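Local coordinates for protein quinone oxidoreductase (Coxiella burnetii, PDB 3TQH) that binds NADPH and probably uses it to reduce quinones, as a member of the zinc-type alcohol dehydrogenase and quinone oxidoreductase family, at residues Q199-H204 against L209-T214; R251-A256 against R261-L266; L142-Q147 against C240-P245. All blocks are in the same frame, centred on the assembly; numbering follows the deposited sequence.

Interaction 1 of 3, residues Q199-H204 against L209-T214. With NDP (NADPH dihydro-nicotinamide-adenine-dinucleotide phosphate), chain B.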
loop_
_atom_site.group_PDB
_atom_site.type_symbol
_atom_site.label_atom_id
_atom_site.label_comp_id
_atom_site.label_asym_id
_atom_site.label_seq_id
_atom_site.Cartn_x
_atom_site.Cartn_y
_atom_site.Cartn_z
ATOM N N GLN A 199 -7.274 -8.382 20.153
ATOM C CA GLN A 199 -6.025 -8.811 20.777
ATOM C C GLN A 199 -4.845 -8.251 19.991
ATOM O O GLN A 199 -4.787 -8.384 18.768
ATOM C CB GLN A 199 -5.950 -10.340 20.818
ATOM C CG GLN A 199 -4.696 -10.911 21.481
ATOM C CD GLN A 199 -4.692 -12.435 21.516
ATOM O OE1 GLN A 199 -5.478 -13.081 20.827
ATOM N NE2 GLN A 199 -3.805 -13.010 22.320
ATOM N N CYS A 200 -3.916 -7.621 20.703
ATOM C CA CYS A 200 -2.661 -7.173 20.118
ATOM C C CYS A 200 -1.500 -7.932 20.744
ATOM O O CYS A 200 -1.180 -7.732 21.911
ATOM C CB CYS A 200 -2.481 -5.686 20.354
ATOM S SG CYS A 200 -3.778 -4.741 19.625
ATOM N N ILE A 201 -0.874 -8.795 19.958
ATOM C CA ILE A 201 0.234 -9.616 20.439
ATOM C C ILE A 201 1.552 -8.854 20.305
ATOM O O ILE A 201 1.895 -8.385 19.221
ATOM C CB ILE A 201 0.339 -10.938 19.647
ATOM C CG1 ILE A 201 -0.994 -11.698 19.696
ATOM C CG2 ILE A 201 1.474 -11.797 20.199
ATOM C CD1 ILE A 201 -1.032 -12.926 18.827
ATOM N N ASN A 202 2.275 -8.723 21.413
ATOM C CA ASN A 202 3.610 -8.140 21.399
ATOM C C ASN A 202 4.589 -9.183 20.898
ATOM O O ASN A 202 5.034 -10.046 21.660
ATOM C CB ASN A 202 4.019 -7.651 22.792
ATOM C CG ASN A 202 5.388 -6.992 22.798
ATOM O OD1 ASN A 202 6.112 -7.023 21.801
ATOM N ND2 ASN A 202 5.751 -6.391 23.922
ATOM N N TYR A 203 4.926 -9.094 19.614
ATOM C CA TYR A 203 5.715 -10.139 18.950
ATOM C C TYR A 203 7.200 -10.163 19.322
ATOM O O TYR A 203 7.905 -11.106 18.969
ATOM C CB TYR A 203 5.543 -10.071 17.425
ATOM C CG TYR A 203 6.161 -8.866 16.758
ATOM C CD1 TYR A 203 7.427 -8.939 16.167
ATOM C CD2 TYR A 203 5.477 -7.657 16.699
ATOM C CE1 TYR A 203 7.992 -7.826 15.548
ATOM C CE2 TYR A 203 6.029 -6.550 16.080
ATOM C CZ TYR A 203 7.277 -6.633 15.506
ATOM O OH TYR A 203 7.801 -5.520 14.895
ATOM N N HIS A 204 7.667 -9.142 20.040
ATOM C CA HIS A 204 9.032 -9.136 20.585
ATOM C C HIS A 204 9.145 -9.957 21.858
ATOM O O HIS A 204 10.229 -10.417 22.209
ATOM C CB HIS A 204 9.494 -7.711 20.902
ATOM C CG HIS A 204 9.459 -6.789 19.727
ATOM N ND1 HIS A 204 10.083 -7.080 18.535
ATOM C CD2 HIS A 204 8.873 -5.579 19.561
ATOM C CE1 HIS A 204 9.881 -6.090 17.683
ATOM N NE2 HIS A 204 9.153 -5.165 18.283
ATOM N N LEU A 209 2.526 -17.344 18.055
ATOM C CA LEU A 209 1.682 -18.538 18.073
ATOM C C LEU A 209 1.218 -18.874 19.493
ATOM O O LEU A 209 0.068 -19.258 19.696
ATOM C CB LEU A 209 2.415 -19.746 17.476
ATOM C CG LEU A 209 2.708 -19.717 15.972
ATOM C CD1 LEU A 209 3.438 -20.992 15.556
ATOM C CD2 LEU A 209 1.429 -19.539 15.156
ATOM N N LEU A 210 2.117 -18.721 20.468
ATOM C CA LEU A 210 1.812 -19.035 21.864
ATOM C C LEU A 210 0.726 -18.135 22.441
ATOM O O LEU A 210 -0.025 -18.550 23.315
ATOM C CB LEU A 210 3.069 -18.924 22.727
ATOM C CG LEU A 210 4.197 -19.914 22.412
ATOM C CD1 LEU A 210 5.426 -19.580 23.242
ATOM C CD2 LEU A 210 3.756 -21.356 22.654
ATOM N N ALA A 211 0.651 -16.905 21.944
ATOM C CA ALA A 211 -0.339 -15.936 22.396
ATOM C C ALA A 211 -1.730 -16.193 21.805
ATOM O O ALA A 211 -2.723 -15.679 22.326
ATOM C CB ALA A 211 0.129 -14.520 22.057
ATOM N N ILE A 212 -1.805 -16.969 20.721
ATOM C CA ILE A 212 -3.082 -17.245 20.056
ATOM C C ILE A 212 -3.775 -18.472 20.659
ATOM O O ILE A 212 -3.281 -19.591 20.556
ATOM C CB ILE A 212 -2.901 -17.407 18.532
ATOM C CG1 ILE A 212 -2.492 -16.065 17.921
ATOM C CG2 ILE A 212 -4.181 -17.918 17.876
ATOM C CD1 ILE A 212 -2.235 -16.126 16.446
ATOM N N SER A 213 -4.930 -18.234 21.279
ATOM C CA SER A 213 -5.652 -19.251 22.054
ATOM C C SER A 213 -6.245 -20.364 21.209
ATOM O O SER A 213 -6.212 -21.527 21.602
ATOM C CB SER A 213 -6.798 -18.600 22.833
ATOM O OG SER A 213 -6.314 -17.797 23.890
ATOM N N THR A 214 -6.808 -19.990 20.067
ATOM C CA THR A 214 -7.614 -20.896 19.250
ATOM C C THR A 214 -7.233 -20.771 17.778
ATOM O O THR A 214 -6.736 -19.728 17.360
ATOM C CB THR A 214 -9.135 -20.575 19.409
ATOM O OG1 THR A 214 -9.919 -21.430 18.559
ATOM C CG2 THR A 214 -9.422 -19.096 19.078
HETATM P PA NDP B . 4.672 -0.906 6.333
HETATM O O1A NDP B . 6.075 -0.470 6.196
HETATM O O2A NDP B . 3.748 0.244 6.355
HETATM O O5B NDP B . 4.483 -1.750 7.687
HETATM C C5B NDP B . 5.150 -1.325 8.860
HETATM C C4B NDP B . 4.604 -2.075 10.065
HETATM O O4B NDP B . 5.154 -3.376 10.094
HETATM C C3B NDP B . 4.948 -1.439 11.406
HETATM O O3B NDP B . 3.791 -0.855 11.964
HETATM C C2B NDP B . 5.485 -2.579 12.265
HETATM O O2B NDP B . 4.850 -2.667 13.522
HETATM C C1B NDP B . 5.179 -3.813 11.433
HETATM N N9A NDP B . 6.160 -4.901 11.562
HETATM C C8A NDP B . 7.484 -4.870 11.200
HETATM N N7A NDP B . 8.028 -6.077 11.455
HETATM C C5A NDP B . 7.074 -6.877 11.973
HETATM C C6A NDP B . 7.107 -8.195 12.407
HETATM N N6A NDP B . 8.238 -8.878 12.341
HETATM N N1A NDP B . 5.964 -8.777 12.907
HETATM C C2A NDP B . 4.790 -8.041 12.967
HETATM N N3A NDP B . 4.753 -6.729 12.528
HETATM C C4A NDP B . 5.888 -6.155 12.041
HETATM O O3 NDP B . 4.287 -1.947 5.166
HETATM P PN NDP B . 2.888 -2.032 4.364
HETATM O O1N NDP B . 2.804 -0.897 3.420
HETATM O O2N NDP B . 1.753 -2.294 5.261
HETATM O O5D NDP B . 3.164 -3.361 3.503
HETATM C C5D NDP B . 3.525 -4.583 4.115
HETATM C C4D NDP B . 4.117 -5.526 3.073
HETATM O O4D NDP B . 3.160 -5.807 2.069
HETATM C C3D NDP B . 5.329 -4.911 2.387
HETATM O O3D NDP B . 6.358 -5.870 2.305
HETATM C C2D NDP B . 4.819 -4.508 1.020
HETATM O O2D NDP B . 5.833 -4.527 0.032
HETATM C C1D NDP B . 3.705 -5.533 0.787
HETATM N N1N NDP B . 2.633 -5.101 -0.139
HETATM C C2N NDP B . 2.290 -5.954 -1.159
HETATM C C3N NDP B . 1.336 -5.619 -2.117
HETATM C C7N NDP B . 0.972 -6.563 -3.225
HETATM O O7N NDP B . 0.007 -6.155 -4.172
HETATM N N7N NDP B . 1.566 -7.753 -3.302
HETATM C C4N NDP B . 0.673 -4.274 -2.017
HETATM C C5N NDP B . 1.082 -3.396 -0.878
HETATM C C6N NDP B . 2.047 -3.863 0.011
HETATM P P2B NDP B . 5.626 -2.279 14.879
HETATM O O1X NDP B . 4.613 -2.191 15.992
HETATM O O2X NDP B . 6.302 -0.938 14.725
HETATM O O3X NDP B . 6.657 -3.313 15.243
HETATM O O HOH W 1 -6.211 -15.976 20.643
#

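Interaction 2 of 3, residues R251-A256 against R261-L266. With NDP (NADPH dihydro-nicotinamide-adenine-dinucleotide phosphate), chain B.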
loop_
_atom_site.group_PDB
_atom_site.type_symbol
_atom_site.label_atom_id
_atom_site.label_comp_id
_atom_site.label_asym_id
_atom_site.label_seq_id
_atom_site.Cartn_x
_atom_site.Cartn_y
_atom_site.Cartn_z
ATOM N N ARG A 251 7.035 -19.463 -1.575
ATOM C CA ARG A 251 7.583 -20.290 -0.503
ATOM C C ARG A 251 6.525 -20.568 0.570
ATOM O O ARG A 251 6.384 -21.704 1.032
ATOM C CB ARG A 251 8.797 -19.595 0.115
ATOM C CG ARG A 251 9.662 -20.483 1.001
ATOM C CD ARG A 251 10.660 -19.642 1.825
ATOM N NE ARG A 251 11.606 -18.899 0.985
ATOM C CZ ARG A 251 12.719 -19.402 0.447
ATOM N NH1 ARG A 251 13.066 -20.676 0.642
ATOM N NH2 ARG A 251 13.497 -18.622 -0.303
ATOM N N VAL A 252 5.781 -19.531 0.950
ATOM C CA VAL A 252 4.733 -19.649 1.964
ATOM C C VAL A 252 3.600 -20.573 1.511
ATOM O O VAL A 252 3.097 -21.379 2.292
ATOM C CB VAL A 252 4.154 -18.259 2.349
ATOM C CG1 VAL A 252 2.922 -18.407 3.248
ATOM C CG2 VAL A 252 5.222 -17.407 3.040
ATOM N N ILE A 253 3.204 -20.445 0.250
ATOM C CA ILE A 253 2.145 -21.271 -0.325
ATOM C C ILE A 253 2.557 -22.745 -0.356
ATOM O O ILE A 253 1.741 -23.627 -0.071
ATOM C CB ILE A 253 1.787 -20.807 -1.758
ATOM C CG1 ILE A 253 1.113 -19.433 -1.732
ATOM C CG2 ILE A 253 0.875 -21.811 -2.447
ATOM C CD1 ILE A 253 1.156 -18.730 -3.068
ATOM N N GLU A 254 3.818 -23.005 -0.698
ATOM C CA GLU A 254 4.333 -24.374 -0.729
ATOM C C GLU A 254 4.306 -25.024 0.656
ATOM O O GLU A 254 3.832 -26.153 0.800
ATOM C CB GLU A 254 5.745 -24.414 -1.337
ATOM C CG GLU A 254 6.434 -25.780 -1.327
ATOM C CD GLU A 254 5.647 -26.884 -2.041
ATOM O OE1 GLU A 254 4.692 -26.570 -2.785
ATOM O OE2 GLU A 254 5.998 -28.078 -1.863
ATOM N N VAL A 255 4.784 -24.321 1.678
ATOM C CA VAL A 255 4.767 -24.884 3.035
ATOM C C VAL A 255 3.330 -25.097 3.507
ATOM O O VAL A 255 3.038 -26.088 4.164
ATOM C CB VAL A 255 5.548 -24.021 4.059
ATOM C CG1 VAL A 255 5.377 -24.574 5.478
ATOM C CG2 VAL A 255 7.025 -23.980 3.693
ATOM N N ALA A 256 2.434 -24.182 3.154
ATOM C CA ALA A 256 1.014 -24.350 3.460
ATOM C C ALA A 256 0.471 -25.631 2.820
ATOM O O ALA A 256 -0.177 -26.444 3.490
ATOM C CB ALA A 256 0.220 -23.140 2.995
ATOM N N ARG A 261 -2.925 -26.941 4.016
ATOM C CA ARG A 261 -3.682 -25.732 4.295
ATOM C C ARG A 261 -3.773 -24.831 3.061
ATOM O O ARG A 261 -2.851 -24.787 2.241
ATOM C CB ARG A 261 -3.027 -24.965 5.447
ATOM C CG ARG A 261 -3.063 -25.687 6.782
ATOM C CD ARG A 261 -4.485 -25.781 7.308
ATOM N NE ARG A 261 -4.548 -26.423 8.613
ATOM C CZ ARG A 261 -4.624 -27.737 8.823
ATOM N NH1 ARG A 261 -4.647 -28.601 7.812
ATOM N NH2 ARG A 261 -4.685 -28.191 10.070
ATOM N N ARG A 262 -4.884 -24.106 2.942
ATOM C CA ARG A 262 -5.082 -23.191 1.821
ATOM C C ARG A 262 -4.201 -21.947 1.954
ATOM O O ARG A 262 -4.084 -21.367 3.034
ATOM C CB ARG A 262 -6.552 -22.791 1.702
ATOM C CG ARG A 262 -7.457 -23.944 1.353
ATOM C CD ARG A 262 -8.817 -23.486 0.840
ATOM N NE ARG A 262 -9.721 -23.092 1.927
ATOM C CZ ARG A 262 -10.125 -21.844 2.199
ATOM N NH1 ARG A 262 -9.736 -20.808 1.463
ATOM N NH2 ARG A 262 -10.947 -21.626 3.221
ATOM N N ALA A 263 -3.565 -21.555 0.855
ATOM C CA ALA A 263 -2.708 -20.375 0.850
ATOM C C ALA A 263 -2.880 -19.592 -0.447
ATOM O O ALA A 263 -3.121 -20.168 -1.503
ATOM C CB ALA A 263 -1.255 -20.767 1.044
ATOM N N PHE A 264 -2.765 -18.276 -0.341
ATOM C CA PHE A 264 -2.860 -17.381 -1.484
ATOM C C PHE A 264 -1.752 -16.337 -1.412
ATOM O O PHE A 264 -1.333 -15.936 -0.325
ATOM C CB PHE A 264 -4.206 -16.642 -1.479
ATOM C CG PHE A 264 -5.395 -17.529 -1.709
ATOM C CD1 PHE A 264 -5.688 -17.999 -2.983
ATOM C CD2 PHE A 264 -6.230 -17.880 -0.655
ATOM C CE1 PHE A 264 -6.791 -18.820 -3.204
ATOM C CE2 PHE A 264 -7.341 -18.694 -0.865
ATOM C CZ PHE A 264 -7.624 -19.166 -2.141
ATOM N N GLY A 265 -1.284 -15.910 -2.581
ATOM C CA GLY A 265 -0.529 -14.675 -2.697
ATOM C C GLY A 265 -1.518 -13.548 -2.932
ATOM O O GLY A 265 -2.733 -13.752 -2.887
ATOM N N LEU A 266 -0.999 -12.353 -3.179
ATOM C CA LEU A 266 -1.829 -11.218 -3.548
ATOM C C LEU A 266 -1.033 -10.265 -4.422
ATOM O O LEU A 266 0.083 -9.876 -4.065
ATOM C CB LEU A 266 -2.328 -10.472 -2.308
ATOM C CG LEU A 266 -3.500 -9.521 -2.574
ATOM C CD1 LEU A 266 -4.811 -10.290 -2.513
ATOM C CD2 LEU A 266 -3.524 -8.358 -1.594
HETATM P PA NDP B . 4.672 -0.906 6.333
HETATM O O1A NDP B . 6.075 -0.470 6.196
HETATM O O2A NDP B . 3.748 0.244 6.355
HETATM O O5B NDP B . 4.483 -1.750 7.687
HETATM C C5B NDP B . 5.150 -1.325 8.860
HETATM C C4B NDP B . 4.604 -2.075 10.065
HETATM O O4B NDP B . 5.154 -3.376 10.094
HETATM C C3B NDP B . 4.948 -1.439 11.406
HETATM O O3B NDP B . 3.791 -0.855 11.964
HETATM C C2B NDP B . 5.485 -2.579 12.265
HETATM O O2B NDP B . 4.850 -2.667 13.522
HETATM C C1B NDP B . 5.179 -3.813 11.433
HETATM N N9A NDP B . 6.160 -4.901 11.562
HETATM C C8A NDP B . 7.484 -4.870 11.200
HETATM N N7A NDP B . 8.028 -6.077 11.455
HETATM C C5A NDP B . 7.074 -6.877 11.973
HETATM C C6A NDP B . 7.107 -8.195 12.407
HETATM N N6A NDP B . 8.238 -8.878 12.341
HETATM N N1A NDP B . 5.964 -8.777 12.907
HETATM C C2A NDP B . 4.790 -8.041 12.967
HETATM N N3A NDP B . 4.753 -6.729 12.528
HETATM C C4A NDP B . 5.888 -6.155 12.041
HETATM O O3 NDP B . 4.287 -1.947 5.166
HETATM P PN NDP B . 2.888 -2.032 4.364
HETATM O O1N NDP B . 2.804 -0.897 3.420
HETATM O O2N NDP B . 1.753 -2.294 5.261
HETATM O O5D NDP B . 3.164 -3.361 3.503
HETATM C C5D NDP B . 3.525 -4.583 4.115
HETATM C C4D NDP B . 4.117 -5.526 3.073
HETATM O O4D NDP B . 3.160 -5.807 2.069
HETATM C C3D NDP B . 5.329 -4.911 2.387
HETATM O O3D NDP B . 6.358 -5.870 2.305
HETATM C C2D NDP B . 4.819 -4.508 1.020
HETATM O O2D NDP B . 5.833 -4.527 0.032
HETATM C C1D NDP B . 3.705 -5.533 0.787
HETATM N N1N NDP B . 2.633 -5.101 -0.139
HETATM C C2N NDP B . 2.290 -5.954 -1.159
HETATM C C3N NDP B . 1.336 -5.619 -2.117
HETATM C C7N NDP B . 0.972 -6.563 -3.225
HETATM O O7N NDP B . 0.007 -6.155 -4.172
HETATM N N7N NDP B . 1.566 -7.753 -3.302
HETATM C C4N NDP B . 0.673 -4.274 -2.017
HETATM C C5N NDP B . 1.082 -3.396 -0.878
HETATM C C6N NDP B . 2.047 -3.863 0.011
HETATM P P2B NDP B . 5.626 -2.279 14.879
HETATM O O1X NDP B . 4.613 -2.191 15.992
HETATM O O2X NDP B . 6.302 -0.938 14.725
HETATM O O3X NDP B . 6.657 -3.313 15.243
HETATM O O HOH W 2 -1.488 -24.213 -0.261
#

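Interaction 3 of 3, residues L142-Q147 against C240-P245. With NDP (NADPH dihydro-nicotinamide-adenine-dinucleotide phosphate), chain B.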
loop_
_atom_site.group_PDB
_atom_site.type_symbol
_atom_site.label_atom_id
_atom_site.label_comp_id
_atom_site.label_asym_id
_atom_site.label_seq_id
_atom_site.Cartn_x
_atom_site.Cartn_y
_atom_site.Cartn_z
ATOM N N LEU A 142 -8.248 -4.406 1.393
ATOM C CA LEU A 142 -9.571 -4.910 1.017
ATOM C C LEU A 142 -9.493 -6.220 0.236
ATOM O O LEU A 142 -10.195 -7.185 0.542
ATOM C CB LEU A 142 -10.315 -3.860 0.188
ATOM C CG LEU A 142 -11.799 -4.088 -0.099
ATOM C CD1 LEU A 142 -12.594 -4.343 1.196
ATOM C CD2 LEU A 142 -12.369 -2.896 -0.866
ATOM N N GLN A 143 -8.630 -6.249 -0.771
ATOM C CA GLN A 143 -8.501 -7.417 -1.634
ATOM C C GLN A 143 -7.900 -8.622 -0.910
ATOM O O GLN A 143 -8.196 -9.761 -1.259
ATOM C CB GLN A 143 -7.705 -7.061 -2.884
ATOM C CG GLN A 143 -8.462 -6.102 -3.802
ATOM C CD GLN A 143 -7.598 -5.505 -4.896
ATOM O OE1 GLN A 143 -6.467 -5.932 -5.118
ATOM N NE2 GLN A 143 -8.135 -4.516 -5.590
ATOM N N ALA A 144 -7.090 -8.370 0.117
ATOM C CA ALA A 144 -6.575 -9.442 0.965
ATOM C C ALA A 144 -7.703 -10.048 1.794
ATOM O O ALA A 144 -7.852 -11.271 1.856
ATOM C CB ALA A 144 -5.472 -8.933 1.869
ATOM N N LEU A 145 -8.509 -9.191 2.414
ATOM C CA LEU A 145 -9.657 -9.656 3.187
ATOM C C LEU A 145 -10.652 -10.420 2.314
ATOM O O LEU A 145 -11.206 -11.427 2.762
ATOM C CB LEU A 145 -10.337 -8.487 3.922
ATOM C CG LEU A 145 -9.530 -7.926 5.103
ATOM C CD1 LEU A 145 -10.142 -6.644 5.657
ATOM C CD2 LEU A 145 -9.392 -8.974 6.229
ATOM N N ASN A 146 -10.865 -9.949 1.078
ATOM C CA ASN A 146 -11.742 -10.632 0.109
ATOM C C ASN A 146 -11.183 -11.980 -0.348
ATOM O O ASN A 146 -11.920 -12.948 -0.465
ATOM C CB ASN A 146 -11.989 -9.771 -1.137
ATOM C CG ASN A 146 -12.932 -8.593 -0.886
ATOM O OD1 ASN A 146 -13.533 -8.453 0.184
ATOM N ND2 ASN A 146 -13.061 -7.738 -1.894
ATOM N N GLN A 147 -9.887 -12.042 -0.625
ATOM C CA GLN A 147 -9.248 -13.319 -0.972
ATOM C C GLN A 147 -9.436 -14.360 0.153
ATOM O O GLN A 147 -9.659 -15.544 -0.116
ATOM C CB GLN A 147 -7.761 -13.108 -1.279
ATOM C CG GLN A 147 -7.003 -14.372 -1.669
ATOM C CD GLN A 147 -7.448 -14.942 -3.007
ATOM O OE1 GLN A 147 -8.245 -15.888 -3.066
ATOM N NE2 GLN A 147 -6.936 -14.367 -4.090
ATOM N N CYS A 240 -7.294 -20.185 5.682
ATOM C CA CYS A 240 -6.357 -19.850 4.619
ATOM C C CYS A 240 -5.444 -18.703 5.027
ATOM O O CYS A 240 -5.813 -17.856 5.836
ATOM C CB CYS A 240 -7.105 -19.475 3.343
ATOM S SG CYS A 240 -8.051 -17.955 3.499
ATOM N N ILE A 241 -4.244 -18.698 4.457
ATOM C CA ILE A 241 -3.299 -17.607 4.646
ATOM C C ILE A 241 -3.149 -16.840 3.328
ATOM O O ILE A 241 -2.988 -17.434 2.258
ATOM C CB ILE A 241 -1.927 -18.117 5.177
ATOM C CG1 ILE A 241 -0.946 -16.957 5.373
ATOM C CG2 ILE A 241 -1.322 -19.187 4.256
ATOM C CD1 ILE A 241 0.384 -17.392 5.962
ATOM N N VAL A 242 -3.252 -15.517 3.423
ATOM C CA VAL A 242 -2.970 -14.615 2.316
ATOM C C VAL A 242 -1.655 -13.920 2.625
ATOM O O VAL A 242 -1.603 -13.002 3.450
ATOM C CB VAL A 242 -4.082 -13.573 2.135
ATOM C CG1 VAL A 242 -3.764 -12.664 0.964
ATOM C CG2 VAL A 242 -5.425 -14.268 1.927
ATOM N N SER A 243 -0.588 -14.375 1.974
ATOM C CA SER A 243 0.736 -13.813 2.191
ATOM C C SER A 243 0.998 -12.739 1.147
ATOM O O SER A 243 1.149 -13.041 -0.033
ATOM C CB SER A 243 1.804 -14.910 2.143
ATOM O OG SER A 243 2.988 -14.475 2.794
ATOM N N VAL A 244 1.054 -11.486 1.604
ATOM C CA VAL A 244 0.987 -10.303 0.737
ATOM C C VAL A 244 2.330 -9.875 0.104
ATOM O O VAL A 244 2.343 -9.462 -1.058
ATOM C CB VAL A 244 0.324 -9.114 1.497
ATOM C CG1 VAL A 244 0.368 -7.822 0.682
ATOM C CG2 VAL A 244 -1.115 -9.463 1.856
ATOM N N PRO A 245 3.455 -9.957 0.851
ATOM C CA PRO A 245 4.721 -9.665 0.178
ATOM C C PRO A 245 5.007 -10.704 -0.890
ATOM O O PRO A 245 4.936 -11.909 -0.623
ATOM C CB PRO A 245 5.763 -9.720 1.305
ATOM C CG PRO A 245 4.983 -9.581 2.564
ATOM C CD PRO A 245 3.651 -10.213 2.287
HETATM P PA NDP B . 4.672 -0.906 6.333
HETATM O O1A NDP B . 6.075 -0.470 6.196
HETATM O O2A NDP B . 3.748 0.244 6.355
HETATM O O5B NDP B . 4.483 -1.750 7.687
HETATM C C5B NDP B . 5.150 -1.325 8.860
HETATM C C4B NDP B . 4.604 -2.075 10.065
HETATM O O4B NDP B . 5.154 -3.376 10.094
HETATM C C3B NDP B . 4.948 -1.439 11.406
HETATM O O3B NDP B . 3.791 -0.855 11.964
HETATM C C2B NDP B . 5.485 -2.579 12.265
HETATM O O2B NDP B . 4.850 -2.667 13.522
HETATM C C1B NDP B . 5.179 -3.813 11.433
HETATM N N9A NDP B . 6.160 -4.901 11.562
HETATM C C8A NDP B . 7.484 -4.870 11.200
HETATM N N7A NDP B . 8.028 -6.077 11.455
HETATM C C5A NDP B . 7.074 -6.877 11.973
HETATM C C6A NDP B . 7.107 -8.195 12.407
HETATM N N6A NDP B . 8.238 -8.878 12.341
HETATM N N1A NDP B . 5.964 -8.777 12.907
HETATM C C2A NDP B . 4.790 -8.041 12.967
HETATM N N3A NDP B . 4.753 -6.729 12.528
HETATM C C4A NDP B . 5.888 -6.155 12.041
HETATM O O3 NDP B . 4.287 -1.947 5.166
HETATM P PN NDP B . 2.888 -2.032 4.364
HETATM O O1N NDP B . 2.804 -0.897 3.420
HETATM O O2N NDP B . 1.753 -2.294 5.261
HETATM O O5D NDP B . 3.164 -3.361 3.503
HETATM C C5D NDP B . 3.525 -4.583 4.115
HETATM C C4D NDP B . 4.117 -5.526 3.073
HETATM O O4D NDP B . 3.160 -5.807 2.069
HETATM C C3D NDP B . 5.329 -4.911 2.387
HETATM O O3D NDP B . 6.358 -5.870 2.305
HETATM C C2D NDP B . 4.819 -4.508 1.020
HETATM O O2D NDP B . 5.833 -4.527 0.032
HETATM C C1D NDP B . 3.705 -5.533 0.787
HETATM N N1N NDP B . 2.633 -5.101 -0.139
HETATM C C2N NDP B . 2.290 -5.954 -1.159
HETATM C C3N NDP B . 1.336 -5.619 -2.117
HETATM C C7N NDP B . 0.972 -6.563 -3.225
HETATM O O7N NDP B . 0.007 -6.155 -4.172
HETATM N N7N NDP B . 1.566 -7.753 -3.302
HETATM C C4N NDP B . 0.673 -4.274 -2.017
HETATM C C5N NDP B . 1.082 -3.396 -0.878
HETATM C C6N NDP B . 2.047 -3.863 0.011
HETATM P P2B NDP B . 5.626 -2.279 14.879
HETATM O O1X NDP B . 4.613 -2.191 15.992
HETATM O O2X NDP B . 6.302 -0.938 14.725
HETATM O O3X NDP B . 6.657 -3.313 15.243
#

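Interaction 1 of 3, residues Q199-H204 against L209-T214
I201 lays its branched side chain against the methyl of A211, with CG2 of I201 3.6 Å from CB of A211. Along its other branch, CD1 of I201 lies 3.6 Å from CG1 of I212, and the two isoleucines cross at about a right angle. A211 suits this place because a lone methyl lets the end of helix 208-211 come close to the strand. Beside this apolar patch Q199 makes the polar link: NE2 of Q199 donates to the backbone O of A211 at 2.9 Å, approaching from above the carbonyl plane. An extended chain, with CG anti to the backbone N (chi1 -179°), carries the amide across. Its OE1 accepts from a water that in turn takes the N-H of S213; both ends are engaged, consistent with the modelled orientation of the amide. Farther along the chain, N202 OD1 accepts from the backbone N of H204 in an Asx turn. Y203 lies within this turn; its ring has N1A of the NADPH adenine 3.4 Å over the centre of one face, while its OH donates to phosphate oxygen O3X. Here the loop after an edge strand of the Rossmann fold forms the adenine and 2'-phosphate end of the NADPH site.

Interaction 2 of 3, residues R251-A256 against R261-L266
A256, A263 and I253 carry most of this contact, in which helix 251-256 runs antiparallel to strand 262-264 with the short axes 7.5 Å apart. CB of A256 points almost straight at CB of A263, 3.4 Å away, which meets it at a slant; CB of A263 also lies 3.7 Å from CA of I253, touching the helix backbone itself. Alanine fits both positions because a single methyl on each side allows so close an approach. I253 flanks the pair: CG1 of I253, beside its own backbone N (chi1 -68°), passes 3.9 Å from CB of A263. CD1 of I253 reaches along the strand to lie 3.8 Å from the backbone N of G265. At the far end the turn is closed by the backbone, R261 N donating to A256 O at 2.8 Å with a fairly straight N-H...O angle of 165°. A water gives hydrogen bonds to both I253 O and R261 O, tying a helix carbonyl to the chain entering the strand. Beyond the strand, L266 O accepts from N7N of the NADPH carboxamide. V252 turns to strand 239-243, and the whole is the return half of a beta-alpha-beta crossover; the loop leaving its last strand delivers a backbone acceptor to the carboxamide in this Rossmann domain.

Interaction 3 of 3, residues L142-Q147 against C240-P245
V242 points its side chain from the strand at helix 142-147 and meets it with both methyls. With CG1 anti to the backbone N (chi1 -179°), that branch is directed to the methyl of A144, CB of A144 lying 4.2 Å from CG1 of V242. CG2 of V242 lies 3.9 Å from both the carbonyl O of A144 and CG of Q147. The two branches thus divide between A144 and Q147, one turn apart on the helix, a task for which a beta-branched residue is well shaped. Q147 offers aliphatic carbon here: its chain leaves the helix with CG anti to the backbone N and then bends at chi2 (67°), so CB and CG lie over the valine, crossing it obliquely, while the amide continues to the ring of F264. A144, having just a methyl, lets the helix lie near the sheet, and CB of A144 is also 4.4 Å from CG2 of V244. V244 serves two neighbours through its branches. CG2 faces the helix, whereas CG1 of V244 packs on the nicotinamide, 3.3 Å from C2N of NADPH. The backbone O of V244 accepts from N7N of the carboxamide at 2.9 Å, a rather bent bond with an N-H...O angle of 135°. A helix packed on an inner strand of the parallel sheet, with the loop after the strand lining the nicotinamide, is characteristic of the Rossmann fold of medium-chain dehydrogenases.

Overall arrangement
All three contacts attach helices or turns to the same six-stranded parallel sheet, and each touches NADPH. Interaction 3 is the buried one, wholly apolar between its segments and on an inner strand, one in from the edge. Interactions 1 and 2 lie farther out, on the two outermost strands, and add backbone or amide hydrogen bonds and a bridging water to small apolar patches. Interactions 2 and 3 adjoin directly, since strands 262-264 and 239-243 pair in the sheet, and together they supply two backbone acceptors for one carboxamide nitrogen. Interaction 1, about 20 Å from interaction 3 between centres, serves the opposite, adenine end of the cofactor through a tyrosine side chain.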